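Local coordinates for protein valine-pyruvate aminotransferase (Salmonella typhimurium, PDB 3G7Q) that catalyses the pyridoxal 5'-phosphate-dependent transfer of an amino group between L-valine and pyruvate, a reaction involved in the biosynthesis of alanine, at residues A[215-220]-A[243-248]; A[106-111]-A[137-142]. All coordinates share one frame; numbering follows the deposited sequence. Where two conformers were deposited one is given.

Contact 1 of 2, residues A[215-220]-A[243-248]; sequences PLVIDN and ILCMSL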
loop_
_atom_site.group_PDB
_atom_site.type_symbol
_atom_site.label_atom_id
_atom_site.label_comp_id
_atom_site.label_asym_id
_atom_site.label_seq_id
_atom_site.Cartn_x
_atom_site.Cartn_y
_atom_site.Cartn_z
ATOM N N PRO A 215 15.061 12.300 14.822
ATOM C CA PRO A 215 14.959 12.797 13.451
ATOM C C PRO A 215 14.025 13.976 13.263
ATOM O O PRO A 215 13.046 14.134 14.007
ATOM C CB PRO A 215 14.351 11.614 12.688
ATOM C CG PRO A 215 13.612 10.820 13.730
ATOM C CD PRO A 215 14.387 10.998 15.000
ATOM N N LEU A 216 14.327 14.776 12.248
ATOM C CA LEU A 216 13.436 15.843 11.804
ATOM C C LEU A 216 12.816 15.334 10.524
ATOM O O LEU A 216 13.518 15.117 9.556
ATOM C CB LEU A 216 14.182 17.136 11.525
ATOM C CG LEU A 216 13.375 18.287 10.920
ATOM C CD1 LEU A 216 12.141 18.616 11.775
ATOM C CD2 LEU A 216 14.297 19.531 10.688
ATOM N N VAL A 217 11.501 15.136 10.537
ATOM C CA VAL A 217 10.788 14.574 9.409
ATOM C C VAL A 217 10.105 15.723 8.686
ATOM O O VAL A 217 9.388 16.506 9.318
ATOM C CB VAL A 217 9.753 13.521 9.882
ATOM C CG1 VAL A 217 9.066 12.878 8.692
ATOM C CG2 VAL A 217 10.435 12.439 10.741
ATOM N N ILE A 218 10.351 15.840 7.381
ATOM C CA ILE A 218 9.774 16.904 6.551
ATOM C C ILE A 218 8.953 16.312 5.404
ATOM O O ILE A 218 9.473 15.592 4.552
ATOM C CB ILE A 218 10.843 17.848 5.955
ATOM C CG1 ILE A 218 11.777 18.367 7.056
ATOM C CG2 ILE A 218 10.153 18.997 5.200
ATOM C CD1 ILE A 218 13.019 19.180 6.552
ATOM N N ASP A 219 7.659 16.588 5.413
ATOM C CA ASP A 219 6.784 16.146 4.358
ATOM C C ASP A 219 6.853 17.186 3.224
ATOM O O ASP A 219 6.394 18.321 3.393
ATOM C CB ASP A 219 5.369 16.002 4.856
ATOM C CG ASP A 219 4.465 15.355 3.816
ATOM O OD1 ASP A 219 4.916 15.150 2.668
ATOM O OD2 ASP A 219 3.330 15.019 4.176
ATOM N N ASN A 220 7.423 16.769 2.085
ATOM C CA ASN A 220 7.684 17.606 0.895
ATOM C C ASN A 220 6.760 17.175 -0.260
ATOM O O ASN A 220 7.122 17.332 -1.425
ATOM C CB ASN A 220 9.140 17.441 0.502
ATOM C CG ASN A 220 9.688 18.513 -0.469
ATOM O OD1 ASN A 220 10.151 18.204 -1.573
ATOM N ND2 ASN A 220 9.667 19.736 -0.046
ATOM N N ILE A 243 14.589 13.230 7.571
ATOM C CA ILE A 243 13.821 12.237 6.829
ATOM C C ILE A 243 12.882 13.060 5.955
ATOM O O ILE A 243 12.036 13.771 6.469
ATOM C CB ILE A 243 13.034 11.289 7.741
ATOM C CG1 ILE A 243 13.971 10.568 8.749
ATOM C CG2 ILE A 243 12.277 10.230 6.898
ATOM C CD1 ILE A 243 13.208 9.745 9.787
ATOM N N LEU A 244 13.024 12.934 4.639
ATOM C CA LEU A 244 12.273 13.744 3.684
ATOM C C LEU A 244 11.291 12.882 2.899
ATOM O O LEU A 244 11.727 11.949 2.227
ATOM C CB LEU A 244 13.294 14.416 2.763
ATOM C CG LEU A 244 12.902 15.327 1.607
ATOM C CD1 LEU A 244 11.974 16.395 2.100
ATOM C CD2 LEU A 244 14.192 15.922 1.003
ATOM N N CYS A 245 9.990 13.208 2.954
ATOM C CA CYS A 245 8.959 12.430 2.266
ATOM C C CYS A 245 8.500 13.192 1.038
ATOM O O CYS A 245 8.152 14.372 1.135
ATOM C CB CYS A 245 7.772 12.164 3.172
ATOM S SG CYS A 245 8.275 11.244 4.661
HETATM N N MSE A 246 8.517 12.516 -0.108
HETATM C CA MSE A 246 8.087 13.088 -1.372
HETATM C C MSE A 246 7.040 12.168 -1.973
HETATM O O MSE A 246 6.848 11.042 -1.520
HETATM C CB MSE A 246 9.284 13.296 -2.309
HETATM C CG MSE A 246 10.354 14.241 -1.724
HETATM SE SE MSE A 246 11.781 14.496 -3.009
HETATM C CE MSE A 246 10.634 16.147 -4.059
ATOM N N SER A 247 6.372 12.631 -3.014
ATOM C CA SER A 247 5.305 11.847 -3.604
ATOM C C SER A 247 5.102 12.236 -5.040
ATOM O O SER A 247 5.427 13.334 -5.438
ATOM C CB SER A 247 4.007 12.113 -2.821
ATOM O OG SER A 247 2.901 11.410 -3.395
ATOM N N LEU A 248 4.572 11.314 -5.822
ATOM C CA LEU A 248 4.241 11.578 -7.215
ATOM C C LEU A 248 2.814 12.107 -7.397
ATOM O O LEU A 248 2.514 12.729 -8.395
ATOM C CB LEU A 248 4.381 10.260 -7.966
ATOM C CG LEU A 248 4.372 10.197 -9.474
ATOM C CD1 LEU A 248 5.370 11.148 -10.110
ATOM C CD2 LEU A 248 4.685 8.722 -9.848
HETATM O O HOH W 1 7.023 15.474 -3.486
#
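Val217, Ile218 and Asp219 pair in parallel with Ile243, Leu244 and Cys245, as neighbouring strands of the seven-stranded mixed sheet in the large domain of a fold-type I PLP-dependent aminotransferase. The evidence is an axis separation of 4.8 Å with the strand directions 15° apart. Backbone bonds alternate between the strands: Ile243 N donates to Leu216 O, Ile218 N to Ile243 O at 2.8 Å, and Cys245 N to Ile218 O. A fourth, Asn220 N to Cys245 O, is less straight, with 152° at the hydrogen. Val217 bonds through its backbone to Ile184 and Val186 of strand 181-187, and Asp219 to Val186.

Pro215 CB lies alongside Ile243 CD1 at 3.6 Å, and Val217 CG2, on the residue paired with Ile243, lies 4.0 Å from Ile243 CD1, the side chains crossing at a slant. On the face bearing Ile218 and Leu244, Leu244 CD1 meets Asn220 CB at 3.4 Å. Asn220 ND2 has a weak bond to Arg188 O, whereas Asp219 OD1 accepts from Ala221 N. Asp219, late in its strand, is probably the aspartate facing the cofactor's pyridine nitrogen, as in relatives. A water bridges the two segments, donating to Asn220 O at 2.8 Å and accepting from Ser247 N at 3.0 Å.

Contact 2 of 2, residues A[106-111]-A[137-142]; sequences GSQSAF and EYIGYA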
loop_
_atom_site.group_PDB
_atom_site.type_symbol
_atom_site.label_atom_id
_atom_site.label_comp_id
_atom_site.label_asym_id
_atom_site.label_seq_id
_atom_site.Cartn_x
_atom_site.Cartn_y
_atom_site.Cartn_z
ATOM N N GLY A 106 2.568 5.626 -0.754
ATOM C CA GLY A 106 2.195 7.030 -0.648
ATOM C C GLY A 106 2.644 7.667 0.650
ATOM O O GLY A 106 3.246 7.019 1.511
ATOM N N SER A 107 2.319 8.948 0.779
ATOM C CA SER A 107 2.662 9.745 1.952
ATOM C C SER A 107 2.156 9.154 3.249
ATOM O O SER A 107 2.886 9.060 4.236
ATOM C CB SER A 107 2.084 11.158 1.810
ATOM O OG SER A 107 2.717 11.880 0.756
ATOM N N GLN A 108 0.911 8.718 3.237
ATOM C CA GLN A 108 0.286 8.229 4.442
ATOM C C GLN A 108 0.885 6.917 4.957
ATOM O O GLN A 108 1.043 6.753 6.170
ATOM C CB GLN A 108 -1.215 8.126 4.199
ATOM C CG GLN A 108 -2.017 7.981 5.465
ATOM C CD GLN A 108 -3.455 8.494 5.339
ATOM O OE1 GLN A 108 -3.869 9.003 4.295
ATOM N NE2 GLN A 108 -4.213 8.377 6.424
ATOM N N SER A 109 1.224 5.988 4.058
ATOM C CA SER A 109 1.894 4.756 4.471
ATOM C C SER A 109 3.320 5.079 4.952
ATOM O O SER A 109 3.856 4.436 5.853
ATOM C CB SER A 109 1.941 3.752 3.324
ATOM O OG SER A 109 2.581 4.332 2.195
ATOM N N ALA A 110 3.954 6.052 4.309
ATOM C CA ALA A 110 5.268 6.513 4.750
ATOM C C ALA A 110 5.229 6.914 6.234
ATOM O O ALA A 110 6.045 6.447 7.019
ATOM C CB ALA A 110 5.721 7.672 3.892
ATOM N N PHE A 111 4.265 7.746 6.626
ATOM C CA PHE A 111 4.207 8.183 8.031
ATOM C C PHE A 111 3.844 7.066 9.008
ATOM O O PHE A 111 4.351 7.040 10.136
ATOM C CB PHE A 111 3.340 9.431 8.173
ATOM C CG PHE A 111 4.019 10.638 7.618
ATOM C CD1 PHE A 111 4.951 11.327 8.384
ATOM C CD2 PHE A 111 3.823 11.027 6.306
ATOM C CE1 PHE A 111 5.617 12.413 7.864
ATOM C CE2 PHE A 111 4.488 12.098 5.783
ATOM C CZ PHE A 111 5.393 12.792 6.570
ATOM N N GLU A 137 -1.353 20.663 11.178
ATOM C CA GLU A 137 -0.741 19.743 10.237
ATOM C C GLU A 137 -1.811 18.775 9.778
ATOM O O GLU A 137 -2.775 18.522 10.498
ATOM C CB GLU A 137 0.388 18.959 10.913
ATOM C CG GLU A 137 1.699 19.707 11.053
ATOM C CD GLU A 137 2.442 19.878 9.722
ATOM O OE1 GLU A 137 1.987 19.336 8.698
ATOM O OE2 GLU A 137 3.476 20.571 9.709
ATOM N N TYR A 138 -1.662 18.258 8.571
ATOM C CA TYR A 138 -2.589 17.273 8.041
ATOM C C TYR A 138 -2.372 15.855 8.574
ATOM O O TYR A 138 -3.332 15.182 8.926
ATOM C CB TYR A 138 -2.518 17.255 6.513
ATOM C CG TYR A 138 -3.187 16.044 5.913
ATOM C CD1 TYR A 138 -4.566 15.952 5.876
ATOM C CD2 TYR A 138 -2.442 14.990 5.399
ATOM C CE1 TYR A 138 -5.205 14.842 5.340
ATOM C CE2 TYR A 138 -3.073 13.861 4.865
ATOM C CZ TYR A 138 -4.458 13.799 4.839
ATOM O OH TYR A 138 -5.129 12.699 4.328
ATOM N N ILE A 139 -1.145 15.372 8.644
ATOM C CA ILE A 139 -0.989 13.955 9.080
ATOM C C ILE A 139 -1.668 13.659 10.443
ATOM O O ILE A 139 -2.234 12.566 10.651
ATOM C CB ILE A 139 0.497 13.469 9.028
ATOM C CG1 ILE A 139 0.551 11.936 9.189
ATOM C CG2 ILE A 139 1.356 14.208 10.046
ATOM C CD1 ILE A 139 -0.247 11.162 8.109
ATOM N N GLY A 140 -1.643 14.636 11.350
ATOM C CA GLY A 140 -2.380 14.520 12.614
ATOM C C GLY A 140 -3.872 14.318 12.338
ATOM O O GLY A 140 -4.521 13.469 12.963
ATOM N N TYR A 141 -4.419 15.099 11.400
ATOM C CA TYR A 141 -5.822 14.944 10.975
ATOM C C TYR A 141 -6.087 13.591 10.308
ATOM O O TYR A 141 -7.045 12.911 10.658
ATOM C CB TYR A 141 -6.218 16.085 10.031
ATOM C CG TYR A 141 -7.455 15.892 9.161
ATOM C CD1 TYR A 141 -8.723 16.029 9.675
ATOM C CD2 TYR A 141 -7.335 15.668 7.799
ATOM C CE1 TYR A 141 -9.856 15.889 8.867
ATOM C CE2 TYR A 141 -8.451 15.542 6.966
ATOM C CZ TYR A 141 -9.708 15.650 7.505
ATOM O OH TYR A 141 -10.817 15.516 6.692
ATOM N N ALA A 142 -5.232 13.208 9.360
ATOM C CA ALA A 142 -5.398 11.958 8.612
ATOM C C ALA A 142 -5.389 10.714 9.514
ATOM O O ALA A 142 -6.213 9.809 9.345
ATOM C CB ALA A 142 -4.317 11.842 7.541
#
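Ile139 swings CG1 anti to its backbone N (chi1 -168°), which carries this branch to Phe111, while Gln108, extended beyond CG, stretches from the other helix toward Tyr138 and Ala142. Ile139 CG1 is 3.9 Å from Phe111 CB and 4.0 Å from Phe111 CG, so the touch is at the root of the aromatic side chain, CG1 standing obliquely to the ring. CD1 of Ile139 also comes within 4.0 Å of Phe111 CB.

At the other end of the contact, NE2 of Gln108 packs against the methyl CB of Ala142 at 3.6 Å. The OE1 of Gln108 stops 3.9 Å from Tyr138 OH, with the amide and ring planes 84° apart, and no hydrogen bond joins the two segments. The amide is instead tethered weakly through NE2, to Asp143 OD1 and to Ile277 O of the second subunit.

Gly106-Ser107-Gln108, at the N-terminus of helix 107-118, probably forms the turn that binds the cofactor phosphate, as in fold-type I aminotransferases. Gly106 O, at the N-cap, accepts from Ala110 N, Ser109 OG and Thr104 OG1.

The short segment axes cross at 86° and approach no closer than 11.2 Å, so the contact is made mainly by side chains. Ile139 also rests on Phe132 of strand 129-132, Ala110 touches Thr104 of strand 101-104, and Tyr141 packs on Leu20 and Leu24 of helix 17-25 while its ring stacks with Phe373.

In the fold
The side chain of Phe111 joins the two contacts, whose centres are about 11 Å apart. While its CB serves contact 2, ring atoms at its far end meet contact 1: CE1 lies 3.6 Å from Val217 CG1, and CZ lies 3.8 Å from Cys245 SG. Helix 107-118 therefore packs on the sheet face that carries Val217, Asp219 and Cys245. Contact 1 is buried, and its two strands are held by regular backbone hydrogen bonds. Contact 2, partly buried and reaching the second subunit, buries less than half as much area (201 against 446 Å²) and relies on side-chain packing without a hydrogen bond between its helices.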